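Local coordinates for glycerol-3-phosphate dehydrogenase [NAD(+)] 1 (Saccharomyces cerevisiae, PDB 4FGW), which catalyses the NAD-dependent interconversion of dihydroxyacetone phosphate and sn-glycerol 3-phosphate, supporting the glycerol production that protects yeast cells under hyperosmotic stress, at residues N44-E55 with N183-E191; L82-H90 with L101-P109. One frame throughout, in Å; residues are numbered along the deposited sequence.

Interaction 1 of 2, residues N44-E55 with N183-E191; sequences NWGTTIAKVVAE and NIATEVAQE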
loop_
_atom_site.group_PDB
_atom_site.type_symbol
_atom_site.label_atom_id
_atom_site.label_comp_id
_atom_site.label_asym_id
_atom_site.label_seq_id
_atom_site.Cartn_x
_atom_site.Cartn_y
_atom_site.Cartn_z
ATOM N N ASN A 44 8.454 -26.431 0.558
ATOM C CA ASN A 44 7.233 -25.661 0.817
ATOM C C ASN A 44 6.546 -25.147 -0.431
ATOM O O ASN A 44 5.499 -25.583 -0.837
ATOM C CB ASN A 44 7.640 -24.426 1.606
ATOM C CG ASN A 44 6.977 -24.342 2.914
ATOM O OD1 ASN A 44 7.400 -23.618 3.789
ATOM N ND2 ASN A 44 5.935 -25.094 3.072
ATOM N N TRP A 45 7.196 -24.162 -1.003
ATOM C CA TRP A 45 6.776 -23.440 -2.185
ATOM C C TRP A 45 6.808 -24.300 -3.439
ATOM O O TRP A 45 5.906 -24.193 -4.270
ATOM C CB TRP A 45 7.601 -22.144 -2.314
ATOM C CG TRP A 45 7.041 -21.055 -3.197
ATOM C CD1 TRP A 45 7.766 -20.140 -3.904
ATOM C CD2 TRP A 45 5.659 -20.710 -3.398
ATOM N NE1 TRP A 45 6.925 -19.260 -4.547
ATOM C CE2 TRP A 45 5.629 -19.585 -4.254
ATOM C CE3 TRP A 45 4.441 -21.254 -2.959
ATOM C CZ2 TRP A 45 4.434 -18.997 -4.675
ATOM C CZ3 TRP A 45 3.256 -20.654 -3.354
ATOM C CH2 TRP A 45 3.260 -19.531 -4.191
ATOM N N GLY A 46 7.814 -25.168 -3.534
ATOM C CA GLY A 46 8.005 -26.101 -4.637
ATOM C C GLY A 46 6.853 -27.066 -4.833
ATOM O O GLY A 46 6.367 -27.213 -5.959
ATOM N N THR A 47 6.406 -27.725 -3.737
ATOM C CA THR A 47 5.291 -28.688 -3.752
ATOM C C THR A 47 3.973 -27.972 -4.048
ATOM O O THR A 47 3.151 -28.485 -4.810
ATOM C CB THR A 47 5.231 -29.486 -2.438
ATOM O OG1 THR A 47 6.534 -29.948 -2.112
ATOM C CG2 THR A 47 4.276 -30.665 -2.504
ATOM N N THR A 48 3.786 -26.786 -3.442
ATOM C CA THR A 48 2.607 -25.945 -3.606
ATOM C C THR A 48 2.459 -25.501 -5.066
ATOM O O THR A 48 1.395 -25.705 -5.649
ATOM C CB THR A 48 2.641 -24.779 -2.603
ATOM O OG1 THR A 48 2.816 -25.296 -1.282
ATOM C CG2 THR A 48 1.386 -23.940 -2.654
ATOM N N ILE A 49 3.529 -24.942 -5.663
ATOM C CA ILE A 49 3.489 -24.507 -7.055
ATOM C C ILE A 49 3.272 -25.664 -8.035
ATOM O O ILE A 49 2.583 -25.488 -9.040
ATOM C CB ILE A 49 4.623 -23.503 -7.427
ATOM C CG1 ILE A 49 4.074 -22.310 -8.231
ATOM C CG2 ILE A 49 5.803 -24.160 -8.137
ATOM C CD1 ILE A 49 3.384 -21.230 -7.403
ATOM N N ALA A 50 3.795 -26.858 -7.691
ATOM C CA ALA A 50 3.656 -28.093 -8.461
ATOM C C ALA A 50 2.213 -28.614 -8.417
ATOM O O ALA A 50 1.756 -29.212 -9.390
ATOM C CB ALA A 50 4.611 -29.138 -7.928
ATOM N N LYS A 51 1.498 -28.369 -7.292
ATOM C CA LYS A 51 0.092 -28.736 -7.088
ATOM C C LYS A 51 -0.787 -27.835 -7.975
ATOM O O LYS A 51 -1.706 -28.333 -8.631
ATOM C CB LYS A 51 -0.288 -28.591 -5.599
ATOM C CG LYS A 51 -1.748 -28.898 -5.267
ATOM C CD LYS A 51 -2.068 -28.560 -3.820
ATOM C CE LYS A 51 -3.517 -28.781 -3.463
ATOM N NZ LYS A 51 -4.383 -27.653 -3.891
ATOM N N VAL A 52 -0.476 -26.516 -7.998
ATOM C CA VAL A 52 -1.131 -25.471 -8.796
ATOM C C VAL A 52 -1.009 -25.818 -10.301
ATOM O O VAL A 52 -2.011 -25.803 -11.028
ATOM C CB VAL A 52 -0.517 -24.082 -8.444
ATOM C CG1 VAL A 52 -0.836 -23.019 -9.495
ATOM C CG2 VAL A 52 -0.956 -23.621 -7.055
ATOM N N VAL A 53 0.218 -26.165 -10.738
ATOM C CA VAL A 53 0.563 -26.539 -12.110
ATOM C C VAL A 53 -0.115 -27.863 -12.530
ATOM O O VAL A 53 -0.697 -27.912 -13.617
ATOM C CB VAL A 53 2.102 -26.500 -12.319
ATOM C CG1 VAL A 53 2.537 -27.283 -13.551
ATOM C CG2 VAL A 53 2.603 -25.059 -12.398
ATOM N N ALA A 54 -0.100 -28.900 -11.656
ATOM C CA ALA A 54 -0.746 -30.197 -11.929
ATOM C C ALA A 54 -2.265 -30.084 -12.093
ATOM O O ALA A 54 -2.849 -30.803 -12.910
ATOM C CB ALA A 54 -0.399 -31.215 -10.850
ATOM N N GLU A 55 -2.893 -29.174 -11.327
ATOM C CA GLU A 55 -4.328 -28.887 -11.380
ATOM C C GLU A 55 -4.697 -28.286 -12.740
ATOM O O GLU A 55 -5.714 -28.666 -13.324
ATOM C CB GLU A 55 -4.720 -27.911 -10.256
ATOM C CG GLU A 55 -4.950 -28.575 -8.907
ATOM C CD GLU A 55 -5.006 -27.636 -7.717
ATOM O OE1 GLU A 55 -5.251 -26.425 -7.914
ATOM O OE2 GLU A 55 -4.809 -28.117 -6.578
ATOM N N ASN A 183 2.056 -13.733 -1.082
ATOM C CA ASN A 183 1.626 -15.103 -0.835
ATOM C C ASN A 183 2.603 -15.908 0.004
ATOM O O ASN A 183 3.774 -15.566 0.090
ATOM C CB ASN A 183 1.271 -15.841 -2.159
ATOM C CG ASN A 183 2.299 -15.737 -3.247
ATOM O OD1 ASN A 183 3.423 -16.223 -3.135
ATOM N ND2 ASN A 183 1.921 -15.117 -4.332
ATOM N N ILE A 184 2.091 -16.961 0.645
ATOM C CA ILE A 184 2.798 -17.922 1.506
ATOM C C ILE A 184 2.379 -19.314 0.996
ATOM O O ILE A 184 1.186 -19.543 0.769
ATOM C CB ILE A 184 2.401 -17.718 3.011
ATOM C CG1 ILE A 184 2.823 -16.341 3.531
ATOM C CG2 ILE A 184 3.001 -18.789 3.891
ATOM C CD1 ILE A 184 1.981 -15.774 4.749
ATOM N N ALA A 185 3.347 -20.233 0.825
ATOM C CA ALA A 185 3.118 -21.605 0.365
ATOM C C ALA A 185 1.973 -22.300 1.107
ATOM O O ALA A 185 1.082 -22.851 0.466
ATOM C CB ALA A 185 4.394 -22.414 0.501
ATOM N N THR A 186 1.983 -22.220 2.451
ATOM C CA THR A 186 0.998 -22.790 3.380
ATOM C C THR A 186 -0.446 -22.375 3.065
ATOM O O THR A 186 -1.338 -23.218 3.091
ATOM C CB THR A 186 1.466 -22.514 4.823
ATOM O OG1 THR A 186 2.566 -23.389 5.092
ATOM C CG2 THR A 186 0.376 -22.723 5.872
ATOM N N GLU A 187 -0.663 -21.093 2.751
ATOM C CA GLU A 187 -1.989 -20.566 2.429
ATOM C C GLU A 187 -2.448 -20.958 1.029
ATOM O O GLU A 187 -3.610 -21.338 0.869
ATOM C CB GLU A 187 -2.056 -19.045 2.644
ATOM C CG GLU A 187 -1.993 -18.648 4.109
ATOM C CD GLU A 187 -2.629 -17.306 4.397
ATOM O OE1 GLU A 187 -3.728 -17.288 5.002
ATOM O OE2 GLU A 187 -2.049 -16.273 3.988
ATOM N N VAL A 188 -1.542 -20.875 0.020
ATOM C CA VAL A 188 -1.839 -21.260 -1.371
ATOM C C VAL A 188 -2.218 -22.754 -1.415
ATOM O O VAL A 188 -3.182 -23.111 -2.094
ATOM C CB VAL A 188 -0.697 -20.919 -2.385
ATOM C CG1 VAL A 188 -1.092 -21.280 -3.819
ATOM C CG2 VAL A 188 -0.280 -19.458 -2.303
ATOM N N ALA A 189 -1.475 -23.609 -0.661
ATOM C CA ALA A 189 -1.708 -25.059 -0.558
ATOM C C ALA A 189 -3.075 -25.354 0.052
ATOM O O ALA A 189 -3.800 -26.191 -0.470
ATOM C CB ALA A 189 -0.608 -25.717 0.266
ATOM N N GLN A 190 -3.448 -24.609 1.114
ATOM C CA GLN A 190 -4.734 -24.713 1.804
ATOM C C GLN A 190 -5.876 -24.124 0.963
ATOM O O GLN A 190 -7.036 -24.160 1.383
ATOM C CB GLN A 190 -4.665 -23.986 3.151
ATOM C CG GLN A 190 -4.100 -24.825 4.276
ATOM C CD GLN A 190 -4.147 -24.054 5.568
ATOM O OE1 GLN A 190 -5.116 -24.135 6.329
ATOM N NE2 GLN A 190 -3.106 -23.283 5.838
ATOM N N GLU A 191 -5.537 -23.560 -0.211
ATOM C CA GLU A 191 -6.450 -22.916 -1.158
ATOM C C GLU A 191 -7.096 -21.649 -0.592
ATOM O O GLU A 191 -8.223 -21.302 -0.955
ATOM C CB GLU A 191 -7.453 -23.907 -1.783
ATOM C CG GLU A 191 -6.774 -25.018 -2.565
ATOM C CD GLU A 191 -7.664 -26.008 -3.289
ATOM O OE1 GLU A 191 -8.908 -25.904 -3.176
ATOM O OE2 GLU A 191 -7.109 -26.896 -3.976
#
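In this Rossmann domain the first turn of the dinucleotide-binding helix, where W45 and N44 meet A185, illustrates how a cofactor site is assembled from distant parts of the chain. N44, W45 and G46, with G46 as the last glycine of the GxGxxG motif, probably bind NAD(+) as in relatives, and A185 probably does so too. The short helix 185-189 runs beside helix 44-55 at 26°, its axis 9.0 Å away. A small residue permits the close approach: A185 CB lies 3.6 Å from the carbonyl C of N44, and A185 CA comes equally near CE3 of the W45 indole. The indole's far corner meets N183, whose OD1 is 3.3 Å from W45 CZ2, with ring and amide planes 33° apart; the N183 ND2 end is bonded to the E195 carbonyl. V188 adds its CG2 branch at W45 CZ3, while its CG1 branch reaches V52 CG2.

Between these, T48 turns its methyl to the short helix. With OG1 beside the backbone N (chi1 -54°) and CG2 anti to it, the methyl packs against V188 CB, and OG1 swings back to bond N44 O at 2.7 Å inside its own helix.

At the other end, K51 stretches out until a bend at its last torsion delivers NZ between two carboxylates. It bonds E191 OE2 at 2.8 Å on the anti lone pair, and E55 OE2 at the same distance on the syn lone pair. E191 itself closes helix 185-189 in a Schellman motif. The two acidic oxygens stand 3.7 Å apart, so the lysine charge probably offsets their mutual repulsion; R224 and Y226 hold the other oxygen of E55, which is likely to ease the crowding of negative charge further.

Interaction 2 of 2, residues L82-H90 with L101-P109; sequences LTEIINTRH and LPDNLVANP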
loop_
_atom_site.group_PDB
_atom_site.type_symbol
_atom_site.label_atom_id
_atom_site.label_comp_id
_atom_site.label_asym_id
_atom_site.label_seq_id
_atom_site.Cartn_x
_atom_site.Cartn_y
_atom_site.Cartn_z
ATOM N N LEU A 82 10.847 -40.711 0.146
ATOM C CA LEU A 82 9.926 -39.570 0.061
ATOM C C LEU A 82 9.227 -39.500 -1.300
ATOM O O LEU A 82 8.027 -39.218 -1.349
ATOM C CB LEU A 82 10.652 -38.248 0.400
ATOM C CG LEU A 82 9.846 -36.931 0.345
ATOM C CD1 LEU A 82 8.657 -36.940 1.301
ATOM C CD2 LEU A 82 10.732 -35.743 0.641
ATOM N N THR A 83 9.968 -39.808 -2.388
ATOM C CA THR A 83 9.466 -39.824 -3.769
ATOM C C THR A 83 8.297 -40.798 -3.953
ATOM O O THR A 83 7.357 -40.490 -4.686
ATOM C CB THR A 83 10.597 -40.125 -4.766
ATOM O OG1 THR A 83 11.273 -41.324 -4.375
ATOM C CG2 THR A 83 11.587 -38.978 -4.900
ATOM N N GLU A 84 8.352 -41.957 -3.265
ATOM C CA GLU A 84 7.325 -43.002 -3.322
ATOM C C GLU A 84 6.137 -42.740 -2.393
ATOM O O GLU A 84 5.034 -43.214 -2.674
ATOM C CB GLU A 84 7.936 -44.390 -3.104
ATOM C CG GLU A 84 9.012 -44.757 -4.117
ATOM C CD GLU A 84 8.551 -45.016 -5.539
ATOM O OE1 GLU A 84 8.336 -44.033 -6.289
ATOM O OE2 GLU A 84 8.454 -46.206 -5.918
ATOM N N ILE A 85 6.357 -41.973 -1.301
ATOM C CA ILE A 85 5.316 -41.547 -0.351
ATOM C C ILE A 85 4.364 -40.587 -1.101
ATOM O O ILE A 85 3.141 -40.686 -0.953
ATOM C CB ILE A 85 5.953 -40.902 0.930
ATOM C CG1 ILE A 85 6.650 -41.979 1.804
ATOM C CG2 ILE A 85 4.921 -40.099 1.757
ATOM C CD1 ILE A 85 7.777 -41.457 2.733
ATOM N N ILE A 86 4.943 -39.697 -1.935
ATOM C CA ILE A 86 4.222 -38.733 -2.772
ATOM C C ILE A 86 3.508 -39.464 -3.932
ATOM O O ILE A 86 2.354 -39.154 -4.218
ATOM C CB ILE A 86 5.163 -37.571 -3.236
ATOM C CG1 ILE A 86 5.579 -36.689 -2.035
ATOM C CG2 ILE A 86 4.535 -36.713 -4.351
ATOM C CD1 ILE A 86 6.975 -36.080 -2.127
ATOM N N ASN A 87 4.163 -40.464 -4.560
ATOM C CA ASN A 87 3.558 -41.227 -5.663
ATOM C C ASN A 87 2.513 -42.267 -5.190
ATOM O O ASN A 87 2.432 -43.346 -5.747
ATOM C CB ASN A 87 4.640 -41.831 -6.570
ATOM C CG ASN A 87 5.535 -40.809 -7.244
ATOM O OD1 ASN A 87 5.179 -39.638 -7.438
ATOM N ND2 ASN A 87 6.732 -41.232 -7.612
ATOM N N THR A 88 1.658 -41.860 -4.220
ATOM C CA THR A 88 0.583 -42.548 -3.476
ATOM C C THR A 88 1.067 -42.832 -2.034
ATOM O O THR A 88 2.131 -43.443 -1.895
ATOM C CB THR A 88 -0.188 -43.634 -4.284
ATOM O OG1 THR A 88 -1.597 -43.424 -4.155
ATOM C CG2 THR A 88 0.183 -45.074 -3.898
ATOM N N ARG A 89 0.432 -42.267 -0.965
ATOM C CA ARG A 89 -0.861 -41.569 -0.856
ATOM C C ARG A 89 -0.975 -40.066 -1.216
ATOM O O ARG A 89 -1.921 -39.412 -0.764
ATOM C CB ARG A 89 -1.489 -41.852 0.521
ATOM C CG ARG A 89 -2.383 -43.081 0.546
ATOM C CD ARG A 89 -3.807 -42.703 0.901
ATOM N NE ARG A 89 -4.727 -43.832 0.766
ATOM C CZ ARG A 89 -5.982 -43.832 1.206
ATOM N NH1 ARG A 89 -6.474 -42.769 1.834
ATOM N NH2 ARG A 89 -6.752 -44.897 1.032
ATOM N N HIS A 90 -0.065 -39.539 -2.056
ATOM C CA HIS A 90 -0.069 -38.152 -2.549
ATOM C C HIS A 90 -0.005 -37.052 -1.475
ATOM O O HIS A 90 -0.890 -36.191 -1.387
ATOM C CB HIS A 90 -1.179 -37.914 -3.596
ATOM C CG HIS A 90 -1.163 -38.895 -4.727
ATOM N ND1 HIS A 90 -0.407 -38.672 -5.863
ATOM C CD2 HIS A 90 -1.806 -40.078 -4.855
ATOM C CE1 HIS A 90 -0.616 -39.719 -6.643
ATOM N NE2 HIS A 90 -1.456 -40.586 -6.081
ATOM N N LEU A 101 -2.209 -34.051 -2.829
ATOM C CA LEU A 101 -1.689 -33.686 -4.148
ATOM C C LEU A 101 -2.526 -34.370 -5.248
ATOM O O LEU A 101 -3.012 -35.479 -5.008
ATOM C CB LEU A 101 -0.184 -33.999 -4.254
ATOM C CG LEU A 101 0.718 -33.328 -3.198
ATOM C CD1 LEU A 101 2.084 -33.980 -3.148
ATOM C CD2 LEU A 101 0.838 -31.825 -3.424
ATOM N N PRO A 102 -2.769 -33.697 -6.410
ATOM C CA PRO A 102 -3.674 -34.255 -7.442
ATOM C C PRO A 102 -3.739 -35.765 -7.729
ATOM O O PRO A 102 -4.578 -36.461 -7.143
ATOM C CB PRO A 102 -3.376 -33.400 -8.678
ATOM C CG PRO A 102 -2.961 -32.093 -8.127
ATOM C CD PRO A 102 -2.300 -32.345 -6.793
ATOM N N ASP A 103 -2.906 -36.251 -8.668
ATOM C CA ASP A 103 -2.804 -37.642 -9.143
ATOM C C ASP A 103 -1.702 -37.648 -10.193
ATOM O O ASP A 103 -0.881 -38.568 -10.235
ATOM C CB ASP A 103 -4.127 -38.107 -9.799
ATOM C CG ASP A 103 -4.758 -39.336 -9.174
ATOM O OD1 ASP A 103 -5.079 -40.281 -9.923
ATOM O OD2 ASP A 103 -4.974 -39.334 -7.943
ATOM N N ASN A 104 -1.649 -36.548 -10.936
ATOM C CA ASN A 104 -0.714 -36.341 -12.019
ATOM C C ASN A 104 0.555 -35.630 -11.625
ATOM O O ASN A 104 1.379 -35.306 -12.459
ATOM C CB ASN A 104 -1.391 -35.552 -13.121
ATOM C CG ASN A 104 -2.322 -34.496 -12.594
ATOM O OD1 ASN A 104 -2.923 -34.649 -11.550
ATOM N ND2 ASN A 104 -2.444 -33.420 -13.326
ATOM N N LEU A 105 0.689 -35.363 -10.345
ATOM C CA LEU A 105 1.904 -34.776 -9.793
ATOM C C LEU A 105 2.819 -35.913 -9.342
ATOM O O LEU A 105 2.602 -36.508 -8.281
ATOM C CB LEU A 105 1.589 -33.792 -8.648
ATOM C CG LEU A 105 2.766 -33.102 -7.929
ATOM C CD1 LEU A 105 3.771 -32.506 -8.917
ATOM C CD2 LEU A 105 2.264 -32.029 -6.978
ATOM N N VAL A 106 3.822 -36.232 -10.181
ATOM C CA VAL A 106 4.772 -37.320 -9.955
ATOM C C VAL A 106 6.124 -36.804 -9.460
ATOM O O VAL A 106 6.732 -35.944 -10.099
ATOM C CB VAL A 106 4.892 -38.251 -11.202
ATOM C CG1 VAL A 106 5.986 -39.302 -11.024
ATOM C CG2 VAL A 106 3.559 -38.924 -11.513
ATOM N N ALA A 107 6.586 -37.352 -8.320
ATOM C CA ALA A 107 7.870 -37.034 -7.699
ATOM C C ALA A 107 8.991 -37.816 -8.401
ATOM O O ALA A 107 8.823 -39.002 -8.700
ATOM C CB ALA A 107 7.825 -37.393 -6.223
ATOM N N ASN A 108 10.121 -37.149 -8.652
ATOM C CA ASN A 108 11.258 -37.761 -9.331
ATOM C C ASN A 108 12.581 -37.494 -8.592
ATOM O O ASN A 108 12.916 -36.331 -8.362
ATOM C CB ASN A 108 11.333 -37.304 -10.790
ATOM C CG ASN A 108 12.046 -38.289 -11.683
ATOM O OD1 ASN A 108 13.207 -38.653 -11.458
ATOM N ND2 ASN A 108 11.359 -38.758 -12.712
ATOM N N PRO A 109 13.355 -38.544 -8.230
ATOM C CA PRO A 109 14.617 -38.295 -7.514
ATOM C C PRO A 109 15.795 -37.898 -8.407
ATOM O O PRO A 109 16.797 -37.387 -7.895
ATOM C CB PRO A 109 14.874 -39.612 -6.780
ATOM C CG PRO A 109 14.212 -40.650 -7.622
ATOM C CD PRO A 109 13.109 -39.991 -8.413
#
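With CG anti to its carbonyl carbon (chi1 -61°) and the amide turned by a chi2 of -24°, N87 lays its carboxamide alongside the backbone of A107. I86 has CG1 anti to its carbonyl carbon, which sets CG2 anti to the backbone N and between A107 CB and L101 CD1, 3.8 Å from A107 CB. The N87 amide serves A107 twice: OD1 accepts from A107 N at 2.8 Å, and ND2 donates to A107 O at 3.2 Å. Both bonds lie in the plane of the accepting carbonyl, on a lone pair, and the pairing fixes the flip of the amide. With an alanine here both bonds are gone, and the A107 N-H and carbonyl would probably be left without these mates on that edge of the strand.

The contact belongs to a beta-alpha-beta unit and illustrates a side chain meeting the backbone of an edge strand: strand 105-108 is the outermost strand of the Rossmann sheet within this chain, pairing with strand 67-71 through V106 and N108, and helix 82-86 of the crossover runs antiparallel to it at 170°.

Near the helix start, T83 CG2 rests 3.8 Å from P109 CB, while its hydroxyl bonds E74. Beyond the helix, L101 N donates to H90 O at 2.9 Å, and H90 CB sits 3.4 Å from L101 O. The imidazole carries T88 N over the centre of one face; D103 OD2 lies over a face as well, 4.2 Å from H90 NE2.

Overall arrangement
Followed from the N terminus, the chain enters interaction 1 at helix 44-55, right after the first strand of the sheet, and passes through strand 67-71 into residues 82-90. Ten residues later, 101-109 returns to close the short loop of interaction 2 at the sheet's outer strand. The chain then crosses to the other half of the sheet before 183-191 closes the long loop of interaction 1, so interaction 2 is nested inside it. Their centres are 14 Å apart, and helix 44-55 links them directly: A54 O probably accepts a hydrogen bond from N104 ND2 at 2.7 Å, while T47 and A50 pack on L101 and L105.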